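Local coordinates for protein sylvaticin (Pythium sylvaticum, PDB 2POS) that is a secreted alpha-elicitin-like protein that may, as in related elicitins, bind and carry sterols, at residues 40-45 / 83-88; 22-27 / 34-39; 15-20 / 64-69; 49-54 / 87-92. All coordinates share one frame; numbering follows the deposited sequence.

All four contacts lie in one compact elicitin domain. Contacts 1 and 4 both pair the neighbourhood of helix 44-51 with helix 82-92, and their centres are about 9 Å apart. Contact 2 joins helix 22-31 to the loop that follows it, and contact 3 ties the region 15-20 to the turn after helix 54-64; the centres of contacts 2 and 3 are about 11 Å apart. Contacts 1 and 3 lie on opposite sides of the chain's centre, their centres about 15 Å apart. Along the chain, contact 2 closes before 40-45 begins and lies within contact 3's span, while contact 3 alternates with contacts 1 and 4. This interleaving gathers early and late parts round one apolar interior.

Contact 1: 40-45 / 83-88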
loop_
_atom_site.group_PDB
_atom_site.type_symbol
_atom_site.label_atom_id
_atom_site.label_comp_id
_atom_site.label_asym_id
_atom_site.label_seq_id
_atom_site.Cartn_x
_atom_site.Cartn_y
_atom_site.Cartn_z
ATOM N N GLY A 40 -6.974 3.036 -0.263
ATOM C CA GLY A 40 -6.573 3.745 0.952
ATOM C C GLY A 40 -5.914 2.824 1.959
ATOM O O GLY A 40 -5.233 1.867 1.585
ATOM N N TYR A 41 -6.106 3.112 3.243
ATOM C CA TYR A 41 -5.536 2.268 4.284
ATOM C C TYR A 41 -6.429 1.063 4.501
ATOM O O TYR A 41 -7.653 1.188 4.410
ATOM C CB TYR A 41 -5.367 3.033 5.601
ATOM C CG TYR A 41 -4.439 4.218 5.488
ATOM C CD1 TYR A 41 -4.945 5.509 5.449
ATOM C CD2 TYR A 41 -3.061 4.038 5.398
ATOM C CE1 TYR A 41 -4.098 6.601 5.338
ATOM C CE2 TYR A 41 -2.198 5.120 5.285
ATOM C CZ TYR A 41 -2.726 6.398 5.257
ATOM O OH TYR A 41 -1.884 7.476 5.148
ATOM N N PRO A 42 -5.824 -0.111 4.783
ATOM C CA PRO A 42 -6.637 -1.295 5.064
ATOM C C PRO A 42 -7.525 -1.044 6.275
ATOM O O PRO A 42 -7.088 -0.408 7.242
ATOM C CB PRO A 42 -5.593 -2.361 5.407
ATOM C CG PRO A 42 -4.321 -1.888 4.787
ATOM C CD PRO A 42 -4.381 -0.404 4.845
ATOM N N THR A 43 -8.763 -1.526 6.208
ATOM C CA THR A 43 -9.648 -1.561 7.373
ATOM C C THR A 43 -9.105 -2.609 8.346
ATOM O O THR A 43 -8.270 -3.431 7.964
ATOM C CB THR A 43 -11.090 -1.934 6.967
ATOM O OG1 THR A 43 -11.109 -3.269 6.441
ATOM C CG2 THR A 43 -11.631 -0.962 5.928
ATOM N N PRO A 44 -9.548 -2.576 9.618
ATOM C CA PRO A 44 -9.086 -3.602 10.556
ATOM C C PRO A 44 -9.364 -5.033 10.077
ATOM O O PRO A 44 -8.518 -5.907 10.269
ATOM C CB PRO A 44 -9.870 -3.282 11.831
ATOM C CG PRO A 44 -10.121 -1.792 11.726
ATOM C CD PRO A 44 -10.426 -1.588 10.275
ATOM N N GLU A 45 -10.518 -5.250 9.438
ATOM C CA GLU A 45 -10.882 -6.559 8.889
ATOM C C GLU A 45 -9.904 -6.976 7.796
ATOM O O GLU A 45 -9.455 -8.119 7.764
ATOM C CB GLU A 45 -12.314 -6.549 8.333
ATOM C CG GLU A 45 -13.409 -6.468 9.402
ATOM C CD GLU A 45 -13.696 -5.053 9.915
ATOM O OE1 GLU A 45 -13.137 -4.068 9.390
ATOM O OE2 GLU A 45 -14.507 -4.927 10.858
ATOM N N LYS A 83 4.194 5.682 2.076
ATOM C CA LYS A 83 5.354 5.402 2.923
ATOM C C LYS A 83 4.914 5.061 4.353
ATOM O O LYS A 83 5.438 4.130 4.969
ATOM C CB LYS A 83 6.346 6.563 2.911
ATOM C CG LYS A 83 7.708 6.196 3.479
ATOM C CD LYS A 83 8.679 7.362 3.408
ATOM C CE LYS A 83 10.000 6.981 4.044
ATOM N NZ LYS A 83 10.929 8.151 4.082
ATOM N N LYS A 84 3.943 5.809 4.872
ATOM C CA LYS A 84 3.349 5.493 6.171
ATOM C C LYS A 84 2.781 4.078 6.166
ATOM O O LYS A 84 3.085 3.273 7.048
ATOM C CB LYS A 84 2.255 6.498 6.498
ATOM C CG LYS A 84 1.511 6.224 7.802
ATOM C CD LYS A 84 0.494 7.327 8.010
ATOM C CE LYS A 84 -0.211 7.203 9.335
ATOM N NZ LYS A 84 -1.218 8.287 9.431
ATOM N N LEU A 85 1.970 3.782 5.151
ATOM C CA LEU A 85 1.324 2.482 5.036
ATOM C C LEU A 85 2.339 1.361 5.158
ATOM O O LEU A 85 2.184 0.443 5.982
ATOM C CB LEU A 85 0.592 2.386 3.688
ATOM C CG LEU A 85 0.180 0.981 3.221
ATOM C CD1 LEU A 85 -0.984 0.507 4.048
ATOM C CD2 LEU A 85 -0.156 0.975 1.724
ATOM N N VAL A 86 3.390 1.432 4.351
ATOM C CA VAL A 86 4.307 0.295 4.254
ATOM C C VAL A 86 5.246 0.207 5.450
ATOM O O VAL A 86 5.659 -0.883 5.823
ATOM C CB VAL A 86 5.086 0.235 2.904
ATOM C CG1 VAL A 86 4.112 0.134 1.752
ATOM C CG2 VAL A 86 6.022 1.432 2.732
ATOM N N THR A 87 5.572 1.351 6.053
ATOM C CA THR A 87 6.489 1.372 7.190
ATOM C C THR A 87 5.783 0.848 8.437
ATOM O O THR A 87 6.372 0.101 9.224
ATOM C CB THR A 87 7.043 2.784 7.429
ATOM O OG1 THR A 87 7.691 3.247 6.238
ATOM C CG2 THR A 87 8.053 2.785 8.566
ATOM N N GLU A 88 4.513 1.212 8.592
ATOM C CA GLU A 88 3.747 0.821 9.770
ATOM C C GLU A 88 3.103 -0.558 9.675
ATOM O O GLU A 88 2.608 -1.076 10.683
ATOM C CB GLU A 88 2.695 1.882 10.096
ATOM C CG GLU A 88 3.313 3.198 10.566
ATOM C CD GLU A 88 2.308 4.176 11.128
ATOM O OE1 GLU A 88 1.102 4.071 10.801
ATOM O OE2 GLU A 88 2.737 5.063 11.904
#
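Tyr-41 and Lys-84 cross at about a right angle, the tyrosine reaching its partner with the outer end of its ring. The evidence is a 3.7 Å approach of Tyr-41 OH to Lys-84 CD, so that the phenol oxygen rests against a methylene of the lysine and not against its amine. Lys-84 offers that methylene because its chain is stretched out, with CG anti to the backbone N (chi1 177°). The same ring also borders Leu-85: Tyr-41 CE2 lies 4.2 Å from Leu-85 CB, with the approach oblique to the ring. Pro-42 makes the closer hydrocarbon contact, its CD sitting 3.6 Å from Leu-85 CD1 and its CG farther off, at 4.2 Å from the same methyl. Leu-85 therefore presents its CB to the tyrosine and one branch to the proline ring beside it, and Trp-33 packs on both Leu-85 and Pro-42.

No hydrogen bond joins the two segments; the polar ends are satisfied around the contact. Tyr-41 OH accepts from the backbone N of Asn-81, whose OD1 accepts in turn from Lys-84 N, and Lys-84 NZ forms a salt bridge with Glu-3. Within the helix, Thr-87 OG1 donates to Lys-83 O at 2.7 Å, and Thr-87 N reaches that oxygen from the other face of its plane.

The chemistry across the segments is thus van der Waals contact only, with the phenol oxygen and the lysine amine each engaged by a partner outside it, Asn-81 N and Glu-3.

Contact 2: 22-27 / 34-39; sequences PALSVC and QMLPPA
Leu-24 carries the helix side of this contact, splitting its two methyls between Met-35 and Leu-36. Its CG is anti to the backbone N (chi1 178°), and the branch fans out toward the loop: Leu-24 CD1 comes within 3.9 Å of Met-35 CB, and Leu-24 CD2 within 3.8 Å of Leu-36 CD1. Both loop side chains cross the leucine at about a right angle.

The two approaches are about equally close, and what sets them apart is burial. On the inner side Leu-24 and Met-35 are both buried: Leu-24 also touches Leu-59 of helix 54-64, and Met-35 bends away beyond its CB so that it packs on Leu-18. On the solvent side Leu-36 is partly exposed, although it also rests on Leu-15 and Leu-18. The next residue, Pro-37, is exposed and follows a cis peptide bond.

No polar bond links the segments themselves. Gln-28 OE1, further along helix 22-31, instead accepts from the backbone N of both Met-35 and Leu-36. The chemistry is therefore that of a small apolar contact, burying 112 Å², beside which one amide oxygen anchors the loop backbone.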
loop_
_atom_site.group_PDB
_atom_site.type_symbol
_atom_site.label_atom_id
_atom_site.label_comp_id
_atom_site.label_asym_id
_atom_site.label_seq_id
_atom_site.Cartn_x
_atom_site.Cartn_y
_atom_site.Cartn_z
ATOM N N PRO A 22 3.378 -10.999 -8.730
ATOM C CA PRO A 22 2.252 -11.866 -8.365
ATOM C C PRO A 22 1.708 -11.631 -6.952
ATOM O O PRO A 22 0.534 -11.907 -6.703
ATOM C CB PRO A 22 2.842 -13.283 -8.487
ATOM C CG PRO A 22 3.966 -13.136 -9.450
ATOM C CD PRO A 22 4.558 -11.782 -9.142
ATOM N N ALA A 23 2.546 -11.115 -6.051
ATOM C CA ALA A 23 2.143 -10.895 -4.658
ATOM C C ALA A 23 1.014 -9.872 -4.565
ATOM O O ALA A 23 0.210 -9.921 -3.628
ATOM C CB ALA A 23 3.332 -10.464 -3.811
ATOM N N LEU A 24 0.952 -8.953 -5.532
ATOM C CA LEU A 24 -0.109 -7.935 -5.546
ATOM C C LEU A 24 -1.487 -8.589 -5.611
ATOM O O LEU A 24 -2.330 -8.349 -4.750
ATOM C CB LEU A 24 0.065 -6.930 -6.697
ATOM C CG LEU A 24 -1.029 -5.856 -6.819
ATOM C CD1 LEU A 24 -0.952 -4.840 -5.680
ATOM C CD2 LEU A 24 -0.970 -5.152 -8.175
ATOM N N SER A 25 -1.703 -9.417 -6.633
ATOM C CA SER A 25 -2.978 -10.090 -6.830
ATOM C C SER A 25 -3.338 -10.999 -5.653
ATOM O O SER A 25 -4.481 -10.997 -5.191
ATOM C CB SER A 25 -2.956 -10.882 -8.142
ATOM O OG SER A 25 -4.118 -11.680 -8.279
ATOM N N VAL A 26 -2.370 -11.772 -5.164
ATOM C CA VAL A 26 -2.632 -12.699 -4.057
ATOM C C VAL A 26 -3.055 -11.953 -2.794
ATOM O O VAL A 26 -4.017 -12.340 -2.133
ATOM C CB VAL A 26 -1.430 -13.622 -3.749
ATOM C CG1 VAL A 26 -1.741 -14.530 -2.548
ATOM C CG2 VAL A 26 -1.075 -14.451 -4.965
ATOM N N CYS A 27 -2.344 -10.872 -2.476
ATOM C CA CYS A 27 -2.646 -10.088 -1.283
ATOM C C CYS A 27 -4.012 -9.414 -1.387
ATOM O O CYS A 27 -4.804 -9.477 -0.444
ATOM C CB CYS A 27 -1.550 -9.050 -1.034
ATOM S SG CYS A 27 -1.813 -8.046 0.449
ATOM N N GLN A 34 -7.288 -3.104 -1.678
ATOM C CA GLN A 34 -6.712 -2.821 -2.988
ATOM C C GLN A 34 -5.627 -1.753 -2.922
ATOM O O GLN A 34 -5.816 -0.700 -2.308
ATOM C CB GLN A 34 -7.797 -2.410 -3.989
ATOM C CG GLN A 34 -9.039 -3.326 -4.013
ATOM C CD GLN A 34 -8.717 -4.798 -4.289
ATOM O OE1 GLN A 34 -9.225 -5.701 -3.607
ATOM N NE2 GLN A 34 -7.880 -5.044 -5.291
ATOM N N MET A 35 -4.499 -2.044 -3.571
ATOM C CA MET A 35 -3.404 -1.094 -3.751
ATOM C C MET A 35 -3.500 -0.461 -5.143
ATOM O O MET A 35 -3.234 0.726 -5.297
ATOM C CB MET A 35 -2.050 -1.793 -3.564
ATOM C CG MET A 35 -0.810 -0.899 -3.724
ATOM S SD MET A 35 -0.612 0.318 -2.390
ATOM C CE MET A 35 -0.956 1.866 -3.239
ATOM N N LEU A 36 -3.869 -1.254 -6.147
ATOM C CA LEU A 36 -4.052 -0.741 -7.510
ATOM C C LEU A 36 -5.422 -1.139 -8.078
ATOM O O LEU A 36 -5.657 -2.315 -8.356
ATOM C CB LEU A 36 -2.947 -1.241 -8.451
ATOM C CG LEU A 36 -1.482 -0.919 -8.151
ATOM C CD1 LEU A 36 -0.593 -1.536 -9.216
ATOM C CD2 LEU A 36 -1.249 0.572 -8.061
ATOM N N PRO A 37 -6.341 -0.171 -8.236
ATOM C CA PRO A 37 -6.266 1.228 -7.824
ATOM C C PRO A 37 -6.303 1.323 -6.300
ATOM O O PRO A 37 -6.878 0.451 -5.652
ATOM C CB PRO A 37 -7.547 1.850 -8.406
ATOM C CG PRO A 37 -8.138 0.837 -9.295
ATOM C CD PRO A 37 -7.629 -0.492 -8.877
ATOM N N PRO A 38 -5.707 2.378 -5.727
ATOM C CA PRO A 38 -5.641 2.435 -4.262
ATOM C C PRO A 38 -6.991 2.689 -3.590
ATOM O O PRO A 38 -7.682 3.662 -3.926
ATOM C CB PRO A 38 -4.674 3.593 -3.999
ATOM C CG PRO A 38 -4.800 4.465 -5.198
ATOM C CD PRO A 38 -5.053 3.535 -6.361
ATOM N N ALA A 39 -7.352 1.815 -2.648
ATOM C CA ALA A 39 -8.540 2.005 -1.814
ATOM C C ALA A 39 -8.256 2.860 -0.582
ATOM O O ALA A 39 -9.193 3.340 0.070
ATOM C CB ALA A 39 -9.107 0.666 -1.393
#

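Contact 3: 15-20 / 64-69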
loop_
_atom_site.group_PDB
_atom_site.type_symbol
_atom_site.label_atom_id
_atom_site.label_comp_id
_atom_site.label_asym_id
_atom_site.label_seq_id
_atom_site.Cartn_x
_atom_site.Cartn_y
_atom_site.Cartn_z
ATOM N N LEU A 15 4.709 3.049 -8.808
ATOM C CA LEU A 15 4.021 1.811 -8.448
ATOM C C LEU A 15 3.970 0.778 -9.577
ATOM O O LEU A 15 3.534 -0.349 -9.353
ATOM C CB LEU A 15 2.598 2.122 -7.972
ATOM C CG LEU A 15 2.446 3.124 -6.825
ATOM C CD1 LEU A 15 0.962 3.391 -6.595
ATOM C CD2 LEU A 15 3.113 2.623 -5.561
ATOM N N ALA A 16 4.422 1.152 -10.774
ATOM C CA ALA A 16 4.263 0.294 -11.967
ATOM C C ALA A 16 4.766 -1.150 -11.802
ATOM O O ALA A 16 4.083 -2.090 -12.217
ATOM C CB ALA A 16 4.892 0.954 -13.197
ATOM N N PRO A 17 5.943 -1.340 -11.175
ATOM C CA PRO A 17 6.419 -2.727 -11.000
ATOM C C PRO A 17 5.436 -3.656 -10.279
ATOM O O PRO A 17 5.474 -4.877 -10.481
ATOM C CB PRO A 17 7.687 -2.547 -10.159
ATOM C CG PRO A 17 8.170 -1.202 -10.516
ATOM C CD PRO A 17 6.915 -0.375 -10.631
ATOM N N LEU A 18 4.558 -3.100 -9.443
ATOM C CA LEU A 18 3.639 -3.946 -8.684
ATOM C C LEU A 18 2.709 -4.755 -9.583
ATOM O O LEU A 18 2.324 -5.863 -9.224
ATOM C CB LEU A 18 2.820 -3.128 -7.686
ATOM C CG LEU A 18 3.599 -2.304 -6.660
ATOM C CD1 LEU A 18 2.590 -1.609 -5.790
ATOM C CD2 LEU A 18 4.528 -3.186 -5.826
ATOM N N ALA A 19 2.370 -4.214 -10.753
ATOM C CA ALA A 19 1.399 -4.885 -11.633
ATOM C C ALA A 19 1.910 -6.204 -12.199
ATOM O O ALA A 19 1.120 -7.054 -12.602
ATOM C CB ALA A 19 0.959 -3.959 -12.767
ATOM N N SER A 20 3.229 -6.354 -12.238
ATOM C CA SER A 20 3.862 -7.577 -12.726
ATOM C C SER A 20 4.428 -8.400 -11.564
ATOM O O SER A 20 5.202 -9.334 -11.767
ATOM C CB SER A 20 4.953 -7.236 -13.747
ATOM O OG SER A 20 5.842 -6.262 -13.236
ATOM N N LYS A 64 8.081 -1.002 -0.453
ATOM C CA LYS A 64 9.212 -0.337 0.191
ATOM C C LYS A 64 10.360 -0.133 -0.795
ATOM O O LYS A 64 10.985 0.926 -0.814
ATOM C CB LYS A 64 9.709 -1.134 1.391
ATOM C CG LYS A 64 8.854 -1.000 2.614
ATOM C CD LYS A 64 9.455 -1.806 3.747
ATOM C CE LYS A 64 8.626 -1.666 4.996
ATOM N NZ LYS A 64 9.154 -2.544 6.069
ATOM N N ALA A 65 10.620 -1.156 -1.612
ATOM C CA ALA A 65 11.711 -1.146 -2.597
ATOM C C ALA A 65 11.557 -0.075 -3.689
ATOM O O ALA A 65 12.532 0.279 -4.368
ATOM C CB ALA A 65 11.860 -2.539 -3.226
ATOM N N LEU A 66 10.337 0.435 -3.853
ATOM C CA LEU A 66 10.056 1.518 -4.799
ATOM C C LEU A 66 10.408 2.888 -4.235
ATOM O O LEU A 66 10.311 3.893 -4.934
ATOM C CB LEU A 66 8.576 1.535 -5.176
ATOM C CG LEU A 66 7.904 0.224 -5.563
ATOM C CD1 LEU A 66 6.414 0.472 -5.676
ATOM C CD2 LEU A 66 8.476 -0.316 -6.861
ATOM N N ASN A 67 10.790 2.923 -2.965
ATOM C CA ASN A 67 11.108 4.177 -2.279
ATOM C C ASN A 67 10.005 5.230 -2.377
ATOM O O ASN A 67 10.242 6.326 -2.891
ATOM C CB ASN A 67 12.451 4.726 -2.764
ATOM C CG ASN A 67 13.589 3.799 -2.431
ATOM O OD1 ASN A 67 13.685 3.305 -1.304
ATOM N ND2 ASN A 67 14.444 3.527 -3.410
ATOM N N PRO A 68 8.800 4.906 -1.868
ATOM C CA PRO A 68 7.692 5.854 -1.900
ATOM C C PRO A 68 8.007 7.076 -1.046
ATOM O O PRO A 68 8.658 6.948 -0.005
ATOM C CB PRO A 68 6.536 5.063 -1.277
ATOM C CG PRO A 68 7.187 4.026 -0.443
ATOM C CD PRO A 68 8.421 3.648 -1.198
ATOM N N ASN A 69 7.558 8.244 -1.497
ATOM C CA ASN A 69 7.782 9.489 -0.775
ATOM C C ASN A 69 6.825 9.646 0.396
ATOM O O ASN A 69 5.771 9.020 0.443
ATOM C CB ASN A 69 7.677 10.685 -1.728
ATOM C CG ASN A 69 8.881 10.803 -2.641
ATOM O OD1 ASN A 69 9.944 10.265 -2.352
ATOM N ND2 ASN A 69 8.716 11.510 -3.750
#
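Leu-66 is the side chain to follow, since it meets Leu-15, Pro-17 and Leu-18 all at once. Its CB leaves the backbone pointing toward the 15-20 segment, and its CG lies anti to the carbonyl carbon (chi1 -47°). These two atoms carry the branch forward; the close approaches are all made by the methyls. Leu-66 CD1 stands 3.9 Å from both Leu-15 CA and Leu-15 CD2, the two leucines crossing near a right angle. Leu-66 CD1 also lies 4.1 Å from Leu-18 CG and from Leu-18 CD2, at an oblique crossing. The other methyl settles against the proline: Leu-66 CD2 to Pro-17 CG is 3.8 Å, with Pro-17 CB and CD a little farther away, as the two side chains slide past each other in opposite directions.

Burial follows the same division. Leu-15 and Leu-18 are buried, and Leu-18 continues inward to Leu-59 and Ile-63 of helix 54-64, whereas Pro-17 closes the exposed side. Leu-66 sits in a type I turn from Lys-64 to Asn-67, in which Asn-67 N donates to Lys-64 O at 2.9 Å; Asn-67 then leaves helical angles with a positive phi.

The arrangement is a helix-terminating turn whose leucine joins the region after helix 54-64 to the segment before helix 22-31, at the edge of the apolar core of the elicitin fold, which Leu-15 and Leu-18 enter.

Contact 4: 49-54 / 87-92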
loop_
_atom_site.group_PDB
_atom_site.type_symbol
_atom_site.label_atom_id
_atom_site.label_comp_id
_atom_site.label_asym_id
_atom_site.label_seq_id
_atom_site.Cartn_x
_atom_site.Cartn_y
_atom_site.Cartn_z
ATOM N N LEU A 49 -6.694 -10.013 7.697
ATOM C CA LEU A 49 -6.454 -10.929 6.591
ATOM C C LEU A 49 -5.049 -10.773 6.011
ATOM O O LEU A 49 -4.365 -11.761 5.779
ATOM C CB LEU A 49 -7.516 -10.741 5.508
ATOM C CG LEU A 49 -8.890 -11.343 5.837
ATOM C CD1 LEU A 49 -9.995 -10.685 5.020
ATOM C CD2 LEU A 49 -8.874 -12.852 5.611
ATOM N N MET A 50 -4.618 -9.528 5.812
ATOM C CA MET A 50 -3.279 -9.250 5.283
ATOM C C MET A 50 -2.191 -9.824 6.181
ATOM O O MET A 50 -1.229 -10.424 5.697
ATOM C CB MET A 50 -3.062 -7.742 5.144
ATOM C CG MET A 50 -3.852 -7.105 4.026
ATOM S SD MET A 50 -3.685 -5.313 4.028
ATOM C CE MET A 50 -2.041 -5.133 3.343
ATOM N N CYS A 51 -2.357 -9.640 7.491
ATOM C CA CYS A 51 -1.362 -10.076 8.469
ATOM C C CYS A 51 -1.184 -11.596 8.522
ATOM O O CYS A 51 -0.172 -12.074 9.019
ATOM C CB CYS A 51 -1.687 -9.509 9.854
ATOM S SG CYS A 51 -1.509 -7.701 9.920
ATOM N N GLY A 52 -2.166 -12.337 8.015
ATOM C CA GLY A 52 -2.056 -13.792 7.911
ATOM C C GLY A 52 -1.741 -14.310 6.515
ATOM O O GLY A 52 -1.849 -15.512 6.253
ATOM N N THR A 53 -1.340 -13.407 5.620
ATOM C CA THR A 53 -1.056 -13.754 4.227
ATOM C C THR A 53 0.400 -13.408 3.920
ATOM O O THR A 53 0.775 -12.230 3.890
ATOM C CB THR A 53 -2.022 -13.011 3.268
ATOM O OG1 THR A 53 -3.380 -13.285 3.641
ATOM C CG2 THR A 53 -1.804 -13.424 1.805
ATOM N N ALA A 54 1.226 -14.434 3.720
ATOM C CA ALA A 54 2.652 -14.226 3.458
ATOM C C ALA A 54 2.877 -13.242 2.316
ATOM O O ALA A 54 3.771 -12.397 2.381
ATOM C CB ALA A 54 3.354 -15.550 3.157
ATOM N N THR A 87 5.572 1.351 6.053
ATOM C CA THR A 87 6.489 1.372 7.190
ATOM C C THR A 87 5.783 0.848 8.437
ATOM O O THR A 87 6.372 0.101 9.224
ATOM C CB THR A 87 7.043 2.784 7.429
ATOM O OG1 THR A 87 7.691 3.247 6.238
ATOM C CG2 THR A 87 8.053 2.785 8.566
ATOM N N GLU A 88 4.513 1.212 8.592
ATOM C CA GLU A 88 3.747 0.821 9.770
ATOM C C GLU A 88 3.103 -0.558 9.675
ATOM O O GLU A 88 2.608 -1.076 10.683
ATOM C CB GLU A 88 2.695 1.882 10.096
ATOM C CG GLU A 88 3.313 3.198 10.566
ATOM C CD GLU A 88 2.308 4.176 11.128
ATOM O OE1 GLU A 88 1.102 4.071 10.801
ATOM O OE2 GLU A 88 2.737 5.063 11.904
ATOM N N PHE A 89 3.110 -1.157 8.482
ATOM C CA PHE A 89 2.395 -2.412 8.265
ATOM C C PHE A 89 2.819 -3.540 9.213
ATOM O O PHE A 89 1.985 -4.084 9.939
ATOM C CB PHE A 89 2.485 -2.877 6.802
ATOM C CG PHE A 89 1.871 -4.233 6.573
ATOM C CD1 PHE A 89 0.490 -4.393 6.555
ATOM C CD2 PHE A 89 2.682 -5.357 6.430
ATOM C CE1 PHE A 89 -0.077 -5.653 6.368
ATOM C CE2 PHE A 89 2.121 -6.616 6.248
ATOM C CZ PHE A 89 0.741 -6.759 6.221
ATOM N N GLU A 90 4.100 -3.896 9.214
ATOM C CA GLU A 90 4.540 -5.054 10.009
ATOM C C GLU A 90 4.197 -4.917 11.506
ATOM O O GLU A 90 3.574 -5.819 12.072
ATOM C CB GLU A 90 6.027 -5.342 9.811
ATOM C CG GLU A 90 6.370 -6.094 8.549
ATOM C CD GLU A 90 7.779 -6.666 8.606
ATOM O OE1 GLU A 90 8.691 -6.063 8.007
ATOM O OE2 GLU A 90 7.979 -7.700 9.282
ATOM N N PRO A 91 4.582 -3.788 12.149
ATOM C CA PRO A 91 4.188 -3.629 13.557
ATOM C C PRO A 91 2.673 -3.600 13.796
ATOM O O PRO A 91 2.229 -3.919 14.896
ATOM C CB PRO A 91 4.809 -2.283 13.971
ATOM C CG PRO A 91 5.778 -1.940 12.917
ATOM C CD PRO A 91 5.401 -2.662 11.668
ATOM N N SER A 92 1.890 -3.228 12.783
ATOM C CA SER A 92 0.431 -3.139 12.940
ATOM C C SER A 92 -0.196 -4.529 13.071
ATOM O O SER A 92 -1.343 -4.656 13.504
ATOM C CB SER A 92 -0.215 -2.359 11.792
ATOM O OG SER A 92 -0.383 -3.154 10.626
#
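Phe-89 swings its ring toward Met-50 and Cys-51 because its CG is anti to the backbone N (chi1 174°), and Met-50 meets it by turning its terminal methyl back toward the ring at the last torsion (chi3 76°). That brings Met-50 CE obliquely to 3.6 Å from Phe-89 CE1, while Met-50 CB lies 3.8 Å from the same ring atom, so the methionine grips one corner of the phenylalanine from both ends of its chain. Cys-51 adds a sulfur-aromatic contact: its SG is 5.0 Å from the centroid of the Phe-89 ring and 41° off the ring normal.

Phe-57 of helix 54-64 packs edge-to-face with the Phe-89 ring, and Met-50 extends to Cys-27 and Cys-56, a disulfide pair. Ser-92 OG donates to Phe-89 O at 2.6 Å, in the carbonyl plane on a lone pair, across the kink at Pro-91, whose N has no hydrogen to give. Across the way, Thr-53 OG1 reaches Leu-49 O at 2.8 Å from above the carbonyl plane.

Cys-51 is bonded to Cys-93, so the aromatic contact lies beside the disulfide that ties helix 44-51 to the C-terminal part of the chain, an arrangement characteristic of the disulfide-linked helical elicitin fold.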